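Local structure of listeriolysin O (Listeria monocytogenes, 4CDB) at residues V148-E153 against T337-E341; K214-V220 against S257-Q263; I395-N401 against N435-V441. The protein binds cholesterol-containing host membranes as a secreted bacterial toxin, then changes shape, inserts and assembles into an oligomeric pore that lyses the cell. One frame throughout, in Å; residues are numbered along the deposited sequence.

Interaction 1 (V148-E153 against T337-E341); sequences VERWNE and TFNRE
Phe338 and Arg340 of an irregular loop reach the last turn of a helix at separate points, one apolar and one charged. Phe338 brings the edge of its ring to the helix: CE2 lies 3.7 Å from CZ3 of Trp151, and CZ comes within 4.3 Å of CG1 of Val148. The Trp151 and Phe338 rings meet obliquely, their planes 43° apart, and their side chains run past each other in opposite directions. Asn152 lies between the two points, with its OD1 4.2 Å from Phe338 CE2 and its CB 3.7 Å from Arg340 NH1. At the exposed edge, Arg340 stretches out from CG to NE and crosses Glu149 at about a right angle to form a salt bridge. The modelled OE1–NH2 separation of 2.4 Å is implausibly short, so its exact geometry is doubtful. Glu153 OE2, 4.1 Å from Arg340 NH2, adds a second negative charge beyond salt-bridge distance. Behind these contacts, Asn339 OD1 accepts from Glu341 N in an Asx turn that shapes the loop around Arg340. Trp151 NE1 donates to Pro121 O, which helps fix the indole whose six-membered ring meets Phe338. The contact thus ties the C-terminal end of helix 137-152 to the loop between strands 319-324 and 345-353, while Phe338 also meets Tyr217 of strand 207-222.

Interaction 2 (K214-V220 against S257-Q263); sequences KQIYYNV and SVAYGRQ
Tyr218 and Tyr260 make the tight centre of this antiparallel pairing, in which strand 207-222 of the large antiparallel sheet runs beside strands 252-260 and 262-270. Their rings are nearly parallel, 19° apart, but slid so far that they barely overlap; instead CB of Tyr260 sits over the Tyr218 face, 3.9 Å from its centroid, as a CH-pi contact. Tyr218 presents that face because its CG is wedged between backbone N and carbonyl carbon (chi1 56°). Val220 CG2 adds 3.9 Å packing against Tyr260 CE1. A classic beta bulge sets this up: Tyr217 and Tyr218 both face Tyr260, whose O accepts from Tyr217 N while its N donates to Tyr218 O. Beside it the chain turns a corner at Gly261, whose CA lies 3.3 Å from Gln215 O and 3.7 Å from Tyr217 CD2; the Tyr217 hydroxyl binds Gly335 O.

Asn219 and Ser257, both partly exposed, form the looser side. Only slight contact joins them, CB to OG at 4.1 Å, although Asn219 OD1 closely approaches Ala259 CB at 3.3 Å. At the other end, buried polar chains run alongside each other. Arg262 NH1 donates to Gln215 OE1 at 2.8 Å, with the oxygen in the guanidinium plane, and Lys214 NZ binds Gln263 OE1 from above its carbonyl plane at 3.1 Å; Gln78 also accepts from that ammonium. Aromatic and apolar packing thus holds the middle, whereas at the Lys214-Gln263 end carbonyl dipoles of neutral side-chain amides probably stabilise a buried ammonium and guanidinium.

Interaction 3 (I395-N401 against N435-V441); sequences ISWDEVN and NARNINV
Ser396 and Asn440 point to the same face of two antiparallel strands, and ND2 of Asn440 donates to Ser396 OG at 3.3 Å with the oxygen in the amide plane. The amide is anchored at its other end too, since Asn440 OD1 accepts from Asn462 N. Farther along, Val400 CG2 rests at the edge of the Arg437 guanidinium, 3.3 Å from NE. Trp397 turns to the other face: its CG lies between backbone N and carbonyl carbon (chi1 64°), leading the indole away from the partner strand while CD1 stays 3.9 Å from Ala436 CB. Glu399 holds that ring, OE2 accepting from Trp397 NE1 at 3.1 Å through its anti lone pair. Asn435 closes the end of the pairing twice, its O accepting from Val400 N and its ND2 reaching Val400 O from well above the carbonyl plane. Opposite Trp397 the register slips by one, and water 1 donates to Asn438 O at 2.6 Å and weakly to Asp398 OD2; Asp398 OD1 accepts from His412 ND1. With one face largely polar and Trp397 and Ile439 packing on strand 426-432, this bulged pair is the central pair of the four-stranded sheet in the beta-sandwich domain.

Overall arrangement
Interactions 1 and 2 are neighbours, their centres 13 Å apart. Phe338 CD1 lies 3.4 Å from Tyr217 CD2 and Val148 CG2 3.6 Å from Tyr218 OH, so the 337-341 loop and the end of helix 137-152 both touch strand 207-222. Along the chain, both segments of interaction 2 fall between those of interaction 1. Strands 207-222 and 262-270 adjoin helices 198-202 and 277-286, which overlap segments that become transmembrane beta strands in the pore, so this sheet is probably part of what rearranges on insertion. Interaction 3 follows later, its centre about 59 Å from that of interaction 2, across the chain's centre, in the four-stranded sheet whose strands 436-449 and 452-463 carry the conserved undecapeptide.

Interaction 1 (V148-E153 against T337-E341)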
loop_
_atom_site.group_PDB
_atom_site.type_symbol
_atom_site.label_atom_id
_atom_site.label_comp_id
_atom_site.label_asym_id
_atom_site.label_seq_id
_atom_site.Cartn_x
_atom_site.Cartn_y
_atom_site.Cartn_z
ATOM N N VAL A 148 12.953 -20.256 22.811
ATOM C CA VAL A 148 11.563 -19.868 23.039
ATOM C C VAL A 148 10.979 -20.581 24.260
ATOM O O VAL A 148 10.285 -19.972 25.073
ATOM C CB VAL A 148 10.688 -20.149 21.796
ATOM C CG1 VAL A 148 9.212 -20.038 22.138
ATOM C CG2 VAL A 148 11.047 -19.199 20.660
ATOM N N GLU A 149 11.268 -21.872 24.387
ATOM C CA GLU A 149 10.802 -22.644 25.534
ATOM C C GLU A 149 11.446 -22.173 26.830
ATOM O O GLU A 149 10.807 -22.167 27.881
ATOM C CB GLU A 149 11.062 -24.138 25.334
ATOM C CG GLU A 149 10.033 -24.826 24.462
ATOM C CD GLU A 149 8.619 -24.672 25.001
ATOM O OE1 GLU A 149 8.423 -24.823 26.227
ATOM O OE2 GLU A 149 7.703 -24.406 24.196
ATOM N N ARG A 150 12.714 -21.782 26.749
ATOM C CA ARG A 150 13.436 -21.278 27.912
ATOM C C ARG A 150 12.807 -19.993 28.447
ATOM O O ARG A 150 12.752 -19.776 29.659
ATOM C CB ARG A 150 14.919 -21.070 27.583
ATOM C CG ARG A 150 15.841 -22.059 28.281
ATOM C CD ARG A 150 17.109 -22.335 27.478
ATOM N NE ARG A 150 17.946 -21.150 27.300
ATOM C CZ ARG A 150 19.157 -21.168 26.752
ATOM N NH1 ARG A 150 19.681 -22.312 26.331
ATOM N NH2 ARG A 150 19.851 -20.045 26.627
ATOM N N TRP A 151 12.319 -19.153 27.541
ATOM C CA TRP A 151 11.648 -17.919 27.932
ATOM C C TRP A 151 10.276 -18.206 28.535
ATOM O O TRP A 151 9.874 -17.576 29.514
ATOM C CB TRP A 151 11.509 -16.971 26.738
ATOM C CG TRP A 151 10.862 -15.658 27.094
ATOM C CD1 TRP A 151 11.475 -14.558 27.623
ATOM C CD2 TRP A 151 9.477 -15.313 26.948
ATOM N NE1 TRP A 151 10.558 -13.550 27.814
ATOM C CE2 TRP A 151 9.325 -13.989 27.408
ATOM C CE3 TRP A 151 8.354 -15.994 26.473
ATOM C CZ2 TRP A 151 8.092 -13.334 27.407
ATOM C CZ3 TRP A 151 7.131 -15.343 26.473
ATOM C CH2 TRP A 151 7.010 -14.027 26.936
ATOM N N ASN A 152 9.563 -19.160 27.943
ATOM C CA ASN A 152 8.237 -19.538 28.419
ATOM C C ASN A 152 8.260 -20.164 29.812
ATOM O O ASN A 152 7.243 -20.196 30.502
ATOM C CB ASN A 152 7.560 -20.496 27.432
ATOM C CG ASN A 152 7.136 -19.811 26.145
ATOM O OD1 ASN A 152 6.715 -18.654 26.151
ATOM N ND2 ASN A 152 7.240 -20.529 25.032
ATOM N N GLU A 153 9.425 -20.657 30.222
ATOM C CA GLU A 153 9.543 -21.396 31.475
ATOM C C GLU A 153 10.279 -20.635 32.579
ATOM O O GLU A 153 10.500 -21.173 33.663
ATOM C CB GLU A 153 10.226 -22.747 31.233
ATOM C CG GLU A 153 9.443 -23.694 30.335
ATOM C CD GLU A 153 10.187 -24.989 30.054
ATOM O OE1 GLU A 153 11.310 -25.163 30.572
ATOM O OE2 GLU A 153 9.645 -25.835 29.311
ATOM N N THR A 337 -0.479 -9.764 21.050
ATOM C CA THR A 337 0.347 -10.289 22.133
ATOM C C THR A 337 0.784 -11.736 21.881
ATOM O O THR A 337 -0.042 -12.614 21.628
ATOM C CB THR A 337 -0.375 -10.182 23.496
ATOM O OG1 THR A 337 -0.504 -8.802 23.861
ATOM C CG2 THR A 337 0.405 -10.912 24.577
ATOM N N PHE A 338 2.090 -11.968 21.949
ATOM C CA PHE A 338 2.665 -13.294 21.749
ATOM C C PHE A 338 2.252 -14.279 22.841
ATOM O O PHE A 338 2.226 -13.937 24.024
ATOM C CB PHE A 338 4.193 -13.186 21.683
ATOM C CG PHE A 338 4.910 -14.506 21.775
ATOM C CD1 PHE A 338 4.771 -15.465 20.783
ATOM C CD2 PHE A 338 5.750 -14.774 22.844
ATOM C CE1 PHE A 338 5.442 -16.674 20.867
ATOM C CE2 PHE A 338 6.425 -15.979 22.934
ATOM C CZ PHE A 338 6.270 -16.929 21.943
ATOM N N ASN A 339 1.920 -15.501 22.435
ATOM C CA ASN A 339 1.638 -16.571 23.388
ATOM C C ASN A 339 2.128 -17.931 22.891
ATOM O O ASN A 339 2.460 -18.087 21.715
ATOM C CB ASN A 339 0.147 -16.618 23.741
ATOM C CG ASN A 339 -0.666 -17.423 22.748
ATOM O OD1 ASN A 339 -0.794 -18.641 22.877
ATOM N ND2 ASN A 339 -1.231 -16.744 21.756
ATOM N N ARG A 340 2.161 -18.907 23.794
ATOM C CA ARG A 340 2.748 -20.221 23.523
ATOM C C ARG A 340 2.093 -20.963 22.358
ATOM O O ARG A 340 2.771 -21.643 21.588
ATOM C CB ARG A 340 2.695 -21.092 24.782
ATOM C CG ARG A 340 3.584 -22.328 24.731
ATOM C CD ARG A 340 3.332 -23.234 25.930
ATOM N NE ARG A 340 4.388 -24.228 26.106
ATOM C CZ ARG A 340 5.273 -24.211 27.098
ATOM N NH1 ARG A 340 5.230 -23.252 28.014
ATOM N NH2 ARG A 340 6.200 -25.156 27.178
ATOM N N GLU A 341 0.776 -20.833 22.238
ATOM C CA GLU A 341 0.025 -21.542 21.204
ATOM C C GLU A 341 0.334 -21.033 19.797
ATOM O O GLU A 341 0.429 -21.817 18.854
ATOM C CB GLU A 341 -1.479 -21.461 21.482
ATOM C CG GLU A 341 -1.980 -22.462 22.516
ATOM C CD GLU A 341 -1.287 -22.328 23.860
ATOM O OE1 GLU A 341 -1.190 -21.194 24.374
ATOM O OE2 GLU A 341 -0.841 -23.362 24.403
#

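Interaction 2 (K214-V220 against S257-Q263)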
loop_
_atom_site.group_PDB
_atom_site.type_symbol
_atom_site.label_atom_id
_atom_site.label_comp_id
_atom_site.label_asym_id
_atom_site.label_seq_id
_atom_site.Cartn_x
_atom_site.Cartn_y
_atom_site.Cartn_z
ATOM N N LYS A 214 2.662 -6.380 10.004
ATOM C CA LYS A 214 3.494 -7.362 10.691
ATOM C C LYS A 214 3.425 -7.215 12.205
ATOM O O LYS A 214 3.596 -6.119 12.744
ATOM C CB LYS A 214 4.955 -7.264 10.236
ATOM C CG LYS A 214 5.221 -7.696 8.800
ATOM C CD LYS A 214 6.721 -7.798 8.534
ATOM C CE LYS A 214 7.017 -8.218 7.102
ATOM N NZ LYS A 214 6.602 -7.180 6.119
ATOM N N GLN A 215 3.175 -8.330 12.882
ATOM C CA GLN A 215 3.274 -8.395 14.333
ATOM C C GLN A 215 4.440 -9.306 14.716
ATOM O O GLN A 215 4.331 -10.532 14.669
ATOM C CB GLN A 215 1.960 -8.889 14.943
ATOM C CG GLN A 215 0.815 -7.892 14.811
ATOM C CD GLN A 215 -0.544 -8.519 15.047
ATOM O OE1 GLN A 215 -0.782 -9.667 14.680
ATOM N NE2 GLN A 215 -1.445 -7.763 15.667
ATOM N N ILE A 216 5.564 -8.693 15.073
ATOM C CA ILE A 216 6.781 -9.439 15.372
ATOM C C ILE A 216 6.879 -9.753 16.863
ATOM O O ILE A 216 6.935 -8.848 17.694
ATOM C CB ILE A 216 8.033 -8.659 14.928
ATOM C CG1 ILE A 216 7.910 -8.253 13.458
ATOM C CG2 ILE A 216 9.295 -9.482 15.172
ATOM C CD1 ILE A 216 8.966 -7.267 13.000
ATOM N N TYR A 217 6.908 -11.041 17.191
ATOM C CA TYR A 217 6.954 -11.481 18.579
ATOM C C TYR A 217 8.381 -11.492 19.117
ATOM O O TYR A 217 8.617 -11.178 20.286
ATOM C CB TYR A 217 6.327 -12.869 18.715
ATOM C CG TYR A 217 4.889 -12.933 18.256
ATOM C CD1 TYR A 217 4.044 -11.841 18.401
ATOM C CD2 TYR A 217 4.376 -14.086 17.671
ATOM C CE1 TYR A 217 2.728 -11.894 17.982
ATOM C CE2 TYR A 217 3.059 -14.148 17.249
ATOM C CZ TYR A 217 2.241 -13.049 17.407
ATOM O OH TYR A 217 0.931 -13.106 16.986
ATOM N N TYR A 218 9.329 -11.860 18.260
ATOM C CA TYR A 218 10.734 -11.891 18.644
ATOM C C TYR A 218 11.660 -11.963 17.435
ATOM O O TYR A 218 11.248 -12.362 16.343
ATOM C CB TYR A 218 11.018 -13.060 19.595
ATOM C CG TYR A 218 10.617 -14.418 19.058
ATOM C CD1 TYR A 218 11.511 -15.188 18.326
ATOM C CD2 TYR A 218 9.349 -14.932 19.292
ATOM C CE1 TYR A 218 11.152 -16.430 17.837
ATOM C CE2 TYR A 218 8.980 -16.172 18.806
ATOM C CZ TYR A 218 9.884 -16.917 18.080
ATOM O OH TYR A 218 9.518 -18.151 17.597
ATOM N N ASN A 219 12.910 -11.561 17.645
ATOM C CA ASN A 219 13.951 -11.692 16.638
ATOM C C ASN A 219 15.070 -12.592 17.139
ATOM O O ASN A 219 15.482 -12.501 18.298
ATOM C CB ASN A 219 14.521 -10.321 16.266
ATOM C CG ASN A 219 13.499 -9.429 15.598
ATOM O OD1 ASN A 219 13.406 -9.384 14.371
ATOM N ND2 ASN A 219 12.723 -8.711 16.402
ATOM N N VAL A 220 15.552 -13.466 16.263
ATOM C CA VAL A 220 16.721 -14.274 16.562
ATOM C C VAL A 220 17.875 -13.856 15.657
ATOM O O VAL A 220 17.762 -13.906 14.428
ATOM C CB VAL A 220 16.438 -15.781 16.391
ATOM C CG1 VAL A 220 17.718 -16.587 16.571
ATOM C CG2 VAL A 220 15.366 -16.236 17.378
ATOM N N SER A 257 19.740 -12.004 11.007
ATOM C CA SER A 257 18.612 -11.904 11.928
ATOM C C SER A 257 17.301 -12.276 11.247
ATOM O O SER A 257 17.087 -11.935 10.087
ATOM C CB SER A 257 18.515 -10.487 12.495
ATOM O OG SER A 257 17.438 -10.378 13.408
ATOM N N VAL A 258 16.432 -12.975 11.972
ATOM C CA VAL A 258 15.127 -13.363 11.450
ATOM C C VAL A 258 14.014 -12.903 12.383
ATOM O O VAL A 258 14.060 -13.154 13.589
ATOM C CB VAL A 258 15.010 -14.895 11.269
ATOM C CG1 VAL A 258 13.609 -15.274 10.794
ATOM C CG2 VAL A 258 16.061 -15.409 10.295
ATOM N N ALA A 259 13.016 -12.224 11.822
ATOM C CA ALA A 259 11.853 -11.798 12.593
ATOM C C ALA A 259 10.753 -12.857 12.532
ATOM O O ALA A 259 10.352 -13.293 11.449
ATOM C CB ALA A 259 11.332 -10.458 12.086
ATOM N N TYR A 260 10.277 -13.279 13.700
ATOM C CA TYR A 260 9.223 -14.285 13.784
ATOM C C TYR A 260 7.932 -13.652 14.283
ATOM O O TYR A 260 7.957 -12.770 15.141
ATOM C CB TYR A 260 9.629 -15.417 14.733
ATOM C CG TYR A 260 10.826 -16.226 14.281
ATOM C CD1 TYR A 260 12.119 -15.782 14.524
ATOM C CD2 TYR A 260 10.663 -17.444 13.635
ATOM C CE1 TYR A 260 13.217 -16.520 14.124
ATOM C CE2 TYR A 260 11.756 -18.192 13.230
ATOM C CZ TYR A 260 13.031 -17.724 13.477
ATOM O OH TYR A 260 14.123 -18.459 13.080
ATOM N N GLY A 261 6.804 -14.109 13.750
ATOM C CA GLY A 261 5.518 -13.610 14.193
ATOM C C GLY A 261 4.361 -13.844 13.242
ATOM O O GLY A 261 4.280 -14.870 12.567
ATOM N N ARG A 262 3.462 -12.868 13.196
ATOM C CA ARG A 262 2.218 -12.986 12.451
ATOM C C ARG A 262 2.123 -11.845 11.449
ATOM O O ARG A 262 2.431 -10.699 11.781
ATOM C CB ARG A 262 1.042 -12.938 13.431
ATOM C CG ARG A 262 -0.341 -12.960 12.807
ATOM C CD ARG A 262 -1.405 -12.930 13.898
ATOM N NE ARG A 262 -2.761 -12.975 13.362
ATOM C CZ ARG A 262 -3.508 -11.901 13.132
ATOM N NH1 ARG A 262 -3.031 -10.691 13.394
ATOM N NH2 ARG A 262 -4.734 -12.035 12.643
ATOM N N GLN A 263 1.716 -12.150 10.222
ATOM C CA GLN A 263 1.604 -11.116 9.198
ATOM C C GLN A 263 0.241 -11.121 8.520
ATOM O O GLN A 263 -0.268 -12.173 8.131
ATOM C CB GLN A 263 2.710 -11.260 8.148
ATOM C CG GLN A 263 2.724 -10.134 7.117
ATOM C CD GLN A 263 3.920 -10.195 6.187
ATOM O OE1 GLN A 263 4.312 -9.190 5.595
ATOM N NE2 GLN A 263 4.503 -11.381 6.047
#

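Interaction 3 (I395-N401 against N435-V441)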
loop_
_atom_site.group_PDB
_atom_site.type_symbol
_atom_site.label_atom_id
_atom_site.label_comp_id
_atom_site.label_asym_id
_atom_site.label_seq_id
_atom_site.Cartn_x
_atom_site.Cartn_y
_atom_site.Cartn_z
ATOM N N ILE A 395 -31.420 31.634 -19.313
ATOM C CA ILE A 395 -30.593 30.714 -18.549
ATOM C C ILE A 395 -29.488 30.132 -19.423
ATOM O O ILE A 395 -29.756 29.578 -20.489
ATOM C CB ILE A 395 -31.440 29.588 -17.931
ATOM C CG1 ILE A 395 -32.560 30.189 -17.078
ATOM C CG2 ILE A 395 -30.570 28.656 -17.105
ATOM C CD1 ILE A 395 -33.434 29.170 -16.398
ATOM N N SER A 396 -28.246 30.277 -18.969
ATOM C CA SER A 396 -27.086 29.810 -19.720
ATOM C C SER A 396 -26.096 29.091 -18.812
ATOM O O SER A 396 -26.161 29.213 -17.587
ATOM C CB SER A 396 -26.393 30.983 -20.418
ATOM O OG SER A 396 -25.950 31.947 -19.476
ATOM N N TRP A 397 -25.183 28.340 -19.423
ATOM C CA TRP A 397 -24.146 27.619 -18.692
ATOM C C TRP A 397 -23.029 27.163 -19.629
ATOM O O TRP A 397 -23.165 27.230 -20.852
ATOM C CB TRP A 397 -24.740 26.411 -17.959
ATOM C CG TRP A 397 -25.315 25.377 -18.876
ATOM C CD1 TRP A 397 -24.672 24.287 -19.390
ATOM C CD2 TRP A 397 -26.650 25.335 -19.392
ATOM N NE1 TRP A 397 -25.525 23.570 -20.193
ATOM C CE2 TRP A 397 -26.744 24.192 -20.212
ATOM C CE3 TRP A 397 -27.774 26.152 -19.241
ATOM C CZ2 TRP A 397 -27.921 23.847 -20.877
ATOM C CZ3 TRP A 397 -28.940 25.807 -19.903
ATOM C CH2 TRP A 397 -29.004 24.666 -20.711
ATOM N N ASP A 398 -21.925 26.706 -19.045
ATOM C CA ASP A 398 -20.803 26.182 -19.818
ATOM C C ASP A 398 -20.674 24.677 -19.622
ATOM O O ASP A 398 -20.893 24.169 -18.523
ATOM C CB ASP A 398 -19.496 26.862 -19.404
ATOM C CG ASP A 398 -19.411 28.302 -19.870
ATOM O OD1 ASP A 398 -19.843 28.586 -21.007
ATOM O OD2 ASP A 398 -18.914 29.149 -19.098
ATOM N N GLU A 399 -20.325 23.970 -20.692
ATOM C CA GLU A 399 -20.036 22.542 -20.611
ATOM C C GLU A 399 -18.582 22.282 -20.996
ATOM O O GLU A 399 -18.149 22.632 -22.093
ATOM C CB GLU A 399 -20.988 21.740 -21.501
ATOM C CG GLU A 399 -22.442 21.802 -21.059
ATOM C CD GLU A 399 -23.353 20.946 -21.914
ATOM O OE1 GLU A 399 -22.833 20.159 -22.732
ATOM O OE2 GLU A 399 -24.588 21.062 -21.770
ATOM N N VAL A 400 -17.830 21.675 -20.083
ATOM C CA VAL A 400 -16.400 21.482 -20.287
ATOM C C VAL A 400 -16.058 20.064 -20.735
ATOM O O VAL A 400 -16.343 19.094 -20.031
ATOM C CB VAL A 400 -15.607 21.822 -19.011
ATOM C CG1 VAL A 400 -14.144 21.439 -19.174
ATOM C CG2 VAL A 400 -15.743 23.300 -18.688
ATOM N N ASN A 401 -15.449 19.956 -21.912
ATOM C CA ASN A 401 -14.974 18.675 -22.424
ATOM C C ASN A 401 -13.474 18.706 -22.705
ATOM O O ASN A 401 -12.803 19.694 -22.406
ATOM C CB ASN A 401 -15.747 18.271 -23.681
ATOM C CG ASN A 401 -17.209 17.992 -23.397
ATOM O OD1 ASN A 401 -17.587 16.865 -23.077
ATOM N ND2 ASN A 401 -18.038 19.022 -23.507
ATOM N N ASN A 435 -20.720 17.725 -16.551
ATOM C CA ASN A 435 -19.632 18.633 -16.898
ATOM C C ASN A 435 -20.085 20.081 -17.074
ATOM O O ASN A 435 -19.400 20.880 -17.714
ATOM C CB ASN A 435 -18.906 18.148 -18.156
ATOM C CG ASN A 435 -19.846 17.948 -19.334
ATOM O OD1 ASN A 435 -20.988 17.518 -19.166
ATOM N ND2 ASN A 435 -19.367 18.259 -20.533
ATOM N N ALA A 436 -21.239 20.418 -16.506
ATOM C CA ALA A 436 -21.764 21.776 -16.605
ATOM C C ALA A 436 -21.385 22.618 -15.392
ATOM O O ALA A 436 -21.518 22.174 -14.250
ATOM C CB ALA A 436 -23.274 21.752 -16.779
ATOM N N ARG A 437 -20.911 23.834 -15.644
ATOM C CA ARG A 437 -20.598 24.765 -14.564
ATOM C C ARG A 437 -20.936 26.206 -14.938
ATOM O O ARG A 437 -21.292 26.492 -16.082
ATOM C CB ARG A 437 -19.129 24.644 -14.148
ATOM C CG ARG A 437 -18.123 24.909 -15.259
ATOM C CD ARG A 437 -16.699 24.725 -14.749
ATOM N NE ARG A 437 -15.702 24.827 -15.812
ATOM C CZ ARG A 437 -14.989 25.917 -16.077
ATOM N NH1 ARG A 437 -15.152 27.014 -15.352
ATOM N NH2 ARG A 437 -14.107 25.907 -17.067
ATOM N N ASN A 438 -20.825 27.102 -13.961
ATOM C CA ASN A 438 -21.140 28.515 -14.152
ATOM C C ASN A 438 -22.556 28.735 -14.673
ATOM O O ASN A 438 -22.757 29.292 -15.753
ATOM C CB ASN A 438 -20.113 29.182 -15.068
ATOM C CG ASN A 438 -18.749 29.299 -14.421
ATOM O OD1 ASN A 438 -18.642 29.562 -13.224
ATOM N ND2 ASN A 438 -17.700 29.097 -15.209
ATOM N N ILE A 439 -23.533 28.284 -13.894
ATOM C CA ILE A 439 -24.933 28.417 -14.264
ATOM C C ILE A 439 -25.424 29.841 -14.022
ATOM O O ILE A 439 -25.259 30.389 -12.930
ATOM C CB ILE A 439 -25.824 27.411 -13.499
ATOM C CG1 ILE A 439 -25.720 26.020 -14.125
ATOM C CG2 ILE A 439 -27.272 27.861 -13.503
ATOM C CD1 ILE A 439 -24.502 25.233 -13.699
ATOM N N ASN A 440 -26.011 30.440 -15.054
ATOM C CA ASN A 440 -26.582 31.776 -14.948
ATOM C C ASN A 440 -28.102 31.738 -15.064
ATOM O O ASN A 440 -28.645 31.193 -16.023
ATOM C CB ASN A 440 -25.999 32.692 -16.024
ATOM C CG ASN A 440 -24.487 32.781 -15.958
ATOM O OD1 ASN A 440 -23.910 32.951 -14.884
ATOM N ND2 ASN A 440 -23.837 32.655 -17.108
ATOM N N VAL A 441 -28.786 32.313 -14.081
ATOM C CA VAL A 441 -30.242 32.333 -14.085
ATOM C C VAL A 441 -30.763 33.764 -14.063
ATOM O O VAL A 441 -30.529 34.501 -13.103
ATOM C CB VAL A 441 -30.814 31.563 -12.885
ATOM C CG1 VAL A 441 -32.332 31.697 -12.837
ATOM C CG2 VAL A 441 -30.403 30.103 -12.956
HETATM O O HOH W 1 -21.864 30.386 -17.986
#